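Local structure of protein-tyrosine-phosphatase (Chaetomium thermophilum var. thermophilum DSM 1495, 5M43) at residues L143-V146 with R147-R150; I115-L118 with L119-Y122. The protein probably dephosphorylates phosphotyrosine and phosphoserine/threonine residues of proteins, and is seen here as the dual-specificity phosphatase domain of the ribosome-assembly factor Yvh1. All blocks are in the same frame, centred on the assembly; numbering follows the deposited sequence.

Contact 1. Residues L143-V146 with R147-R150; sequences LEWV and RETR
V146 and the two residues T149 and R150 meet where helix 135-147 ends, a helix C-terminus in the dual-specificity phosphatase domain at which i+3 backbone bonds come in beside the i+4 ones. The backbone bonds come first. R147 N still makes a regular helical bond to L143 O, 2.9 Å long. One residue further, E148 N keeps just a weak bond to E144 O and bonds better to W145 O at 3.1 Å. V146 O then accepts two N-H groups, one i+3 and one i+4: T149 N from above the carbonyl plane at 3.1 Å, and R150 N within it at 2.9 Å. Water 1 adds a bridge by donating to both W145 O and T149 OG1, the latter also hydrogen-bonded to R5 O.

The charged contact is a salt bridge on the outer side of the helix. E144, bent at chi2, curls back and offers the syn lone pair of OE2 to R147 NH1 at 2.9 Å. The two flat groups are far from coplanar, their planes 72° apart, and OE2 sits 23° out of the guanidinium plane. R147 NE has its own partner in A153 O, so the head is gripped at NE as well as at NH1. R150 heads the other way, to the phosphatase signature loop, where its NE and NH2 bond to G106 O and M105 O.

Van der Waals contacts make up the rest. L143, with CG anti to the backbone N (chi1 167°), carries its branches across the R147 side chain, and CD2 lies over the centre of the guanidinium face, 3.8 Å from R147 CZ. At the base of the other arginine, V146 CG1 touches R150 CB at 4.1 Å.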
# COMPACT_ATOMS: atom_id res chain seq x y z
N LEU A 143 10.22 -0.02 -5.52
CA LEU A 143 10.56 -0.98 -4.48
C LEU A 143 11.74 -0.49 -3.63
O LEU A 143 11.73 -0.63 -2.40
CB LEU A 143 10.83 -2.37 -5.11
CG LEU A 143 11.50 -3.38 -4.17
CD1 LEU A 143 10.55 -3.68 -3.02
CD2 LEU A 143 11.72 -4.68 -4.93
N GLU A 144 12.79 0.05 -4.27
CA GLU A 144 13.92 0.53 -3.47
C GLU A 144 13.53 1.73 -2.63
O GLU A 144 14.04 1.92 -1.50
CB GLU A 144 15.08 0.91 -4.38
CG GLU A 144 15.66 -0.25 -5.14
CD GLU A 144 16.08 -1.33 -4.19
OE1 GLU A 144 16.74 -1.01 -3.16
OE2 GLU A 144 15.72 -2.48 -4.42
N TRP A 145 12.58 2.53 -3.12
CA TRP A 145 12.05 3.63 -2.30
C TRP A 145 11.40 3.10 -1.02
O TRP A 145 11.66 3.58 0.09
CB TRP A 145 11.05 4.43 -3.15
CG TRP A 145 10.48 5.66 -2.43
CD1 TRP A 145 9.41 5.70 -1.58
CD2 TRP A 145 10.95 6.97 -2.55
NE1 TRP A 145 9.18 7.01 -1.16
CE2 TRP A 145 10.13 7.80 -1.75
CE3 TRP A 145 12.00 7.54 -3.27
CZ2 TRP A 145 10.31 9.20 -1.65
CZ3 TRP A 145 12.20 8.96 -3.16
CH2 TRP A 145 11.34 9.75 -2.37
N VAL A 146 10.54 2.08 -1.16
CA VAL A 146 9.92 1.47 -0.01
C VAL A 146 10.98 0.90 0.93
O VAL A 146 10.88 1.06 2.15
CB VAL A 146 8.93 0.37 -0.44
CG1 VAL A 146 8.38 -0.38 0.77
CG2 VAL A 146 7.75 1.07 -1.21
N ARG A 147 12.00 0.24 0.37
CA ARG A 147 13.04 -0.42 1.18
C ARG A 147 13.83 0.58 2.02
O ARG A 147 14.50 0.16 3.01
CB ARG A 147 14.00 -1.18 0.27
CG ARG A 147 13.41 -2.53 -0.12
CD ARG A 147 14.22 -3.18 -1.22
NE ARG A 147 13.78 -4.56 -1.36
CZ ARG A 147 14.26 -5.40 -2.25
NH1 ARG A 147 15.21 -4.99 -3.12
NH2 ARG A 147 13.83 -6.66 -2.27
N GLU A 148 13.75 1.88 1.72
CA GLU A 148 14.46 2.83 2.56
C GLU A 148 13.90 2.87 3.98
O GLU A 148 14.64 3.25 4.91
CB GLU A 148 14.43 4.23 1.93
CG GLU A 148 15.19 4.27 0.62
CD GLU A 148 15.43 5.66 0.11
OE1 GLU A 148 15.84 6.53 0.91
OE2 GLU A 148 15.21 5.88 -1.10
N THR A 149 12.64 2.52 4.18
CA THR A 149 12.11 2.44 5.54
C THR A 149 11.51 1.09 5.89
O THR A 149 11.27 0.85 7.09
CB THR A 149 11.04 3.50 5.84
OG1 THR A 149 9.90 3.25 4.99
CG2 THR A 149 11.58 4.89 5.59
N ARG A 150 11.30 0.19 4.89
CA ARG A 150 10.83 -1.17 5.13
C ARG A 150 11.82 -2.11 4.43
O ARG A 150 11.54 -2.63 3.35
CB ARG A 150 9.39 -1.34 4.61
CG ARG A 150 8.77 -2.71 4.93
CD ARG A 150 8.41 -2.80 6.41
NE ARG A 150 7.73 -4.11 6.73
CZ ARG A 150 7.42 -4.45 8.00
NH1 ARG A 150 7.72 -3.58 9.00
NH2 ARG A 150 6.84 -5.60 8.32
O HOH W 1 9.87 4.13 2.25

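Contact 2. Residues I115-L118 with L119-Y122; sequences IAYL and LWKY
Y117 and K121 run side by side, one turn apart at the C-terminal end of helix 109-121, the helix that leads out of the phosphatase signature loop. In both, CG lies anti to the residue's own backbone N (chi1 165° and -178°), which sends the two chains off the same way. K121 CB sits over one face of the phenol ring, toward its rim, and the extended lysine chain follows the ring until K121 CD reaches Y117 OH at 3.0 Å, a tight contact. Beyond it, water 2 lies in the plane of the phenol, bonded to Y117 OH at 2.9 Å and accepting from K121 NZ. W120 CZ3 comes obliquely to Y117 CE1, 4.1 Å away. Elsewhere, L118 CD2 meets Y122 CD1 at 4.0 Å and I115 CG2 meets L119 CD1 at 3.7 Å.

Behind these side chains, four i+4 backbone bonds set the spacing. D10 gathers the polar ends: a salt bridge from K121 NZ, a hydrogen bond with Y122 OH and a weak one with Y117 OH. A phenylalanine in place of Y117 would probably leave water 2 with one mate fewer and D10 without its weak phenol bond. With an ammonium and phenol groups around it, the D10 carboxylate is likely to stay ionised.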
# COMPACT_ATOMS: atom_id res chain seq x y z
N ILE A 115 3.45 0.12 -3.58
CA ILE A 115 4.14 0.46 -4.82
C ILE A 115 3.12 0.89 -5.88
O ILE A 115 3.37 1.84 -6.63
CB ILE A 115 5.00 -0.72 -5.29
CG1 ILE A 115 6.20 -0.89 -4.32
CG2 ILE A 115 5.42 -0.53 -6.76
CD1 ILE A 115 6.95 -2.17 -4.74
N ALA A 116 1.98 0.18 -5.98
CA ALA A 116 0.98 0.59 -6.97
C ALA A 116 0.53 2.03 -6.75
O ALA A 116 0.33 2.77 -7.72
CB ALA A 116 -0.24 -0.34 -6.90
N TYR A 117 0.35 2.41 -5.48
CA TYR A 117 -0.03 3.78 -5.17
C TYR A 117 1.10 4.74 -5.53
O TYR A 117 0.86 5.80 -6.14
CB TYR A 117 -0.41 3.84 -3.70
CG TYR A 117 -0.45 5.28 -3.18
CD1 TYR A 117 -1.54 6.07 -3.36
CD2 TYR A 117 0.64 5.80 -2.49
CE1 TYR A 117 -1.55 7.40 -2.90
CE2 TYR A 117 0.66 7.09 -1.98
CZ TYR A 117 -0.47 7.88 -2.15
OH TYR A 117 -0.48 9.20 -1.72
N LEU A 118 2.36 4.38 -5.16
CA LEU A 118 3.47 5.30 -5.43
C LEU A 118 3.68 5.51 -6.93
O LEU A 118 3.98 6.63 -7.38
CB LEU A 118 4.78 4.78 -4.81
CG LEU A 118 4.85 4.68 -3.28
CD1 LEU A 118 6.19 4.00 -2.91
CD2 LEU A 118 4.83 6.15 -2.75
N LEU A 119 3.57 4.44 -7.73
CA LEU A 119 3.71 4.57 -9.18
C LEU A 119 2.60 5.44 -9.77
O LEU A 119 2.81 6.21 -10.72
CB LEU A 119 3.64 3.18 -9.85
CG LEU A 119 4.85 2.31 -9.47
CD1 LEU A 119 4.56 0.88 -10.05
CD2 LEU A 119 6.12 2.87 -10.06
N TRP A 120 1.40 5.33 -9.20
CA TRP A 120 0.25 6.10 -9.69
C TRP A 120 0.36 7.56 -9.29
O TRP A 120 0.01 8.46 -10.08
CB TRP A 120 -1.02 5.48 -9.09
CG TRP A 120 -2.22 6.32 -9.30
CD1 TRP A 120 -2.99 6.39 -10.44
CD2 TRP A 120 -2.81 7.24 -8.34
NE1 TRP A 120 -4.00 7.34 -10.27
CE2 TRP A 120 -3.91 7.85 -8.98
CE3 TRP A 120 -2.50 7.61 -7.02
CZ2 TRP A 120 -4.72 8.77 -8.32
CZ3 TRP A 120 -3.31 8.54 -6.38
CH2 TRP A 120 -4.39 9.15 -7.05
N LYS A 121 0.82 7.81 -8.09
CA LYS A 121 0.86 9.19 -7.59
C LYS A 121 2.12 9.94 -8.01
O LYS A 121 2.04 11.15 -8.32
CB LYS A 121 0.70 9.21 -6.08
CG LYS A 121 0.70 10.71 -5.56
CD LYS A 121 0.24 10.70 -4.21
CE LYS A 121 0.14 12.19 -3.76
NZ LYS A 121 -0.27 12.29 -2.32
N TYR A 122 3.27 9.27 -8.07
CA TYR A 122 4.56 9.92 -8.37
C TYR A 122 5.29 9.29 -9.56
O TYR A 122 6.47 8.92 -9.47
CB TYR A 122 5.44 9.89 -7.14
CG TYR A 122 4.81 10.39 -5.87
CD1 TYR A 122 4.39 9.49 -4.89
CD2 TYR A 122 4.66 11.75 -5.64
CE1 TYR A 122 3.83 9.93 -3.69
CE2 TYR A 122 4.10 12.20 -4.45
CZ TYR A 122 3.68 11.28 -3.49
OH TYR A 122 3.16 11.78 -2.31
O HOH W 2 -2.77 10.90 -1.78

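Contact 2 and contact 1 end two successive helices, 109-121 and 135-147, which pack against each other; the contact centres are about 13 Å apart. At the interface L118 CD1 sits 3.7 Å from V146 CG2 and 3.9 Å from W145 CD1, while I115 CD1 reaches L143 CA at 3.8 Å. R125 joins the two ends as well, making cation-pi contacts with W145 of contact 1 and Y122 of contact 2; a nitrate, probably from the crystallisation liquor, lies about 4 Å from that Y122 side chain. Both contacts lead to the same signature segment, the P-loop of the phosphatase: contact 2 through its helix, contact 1 through R150.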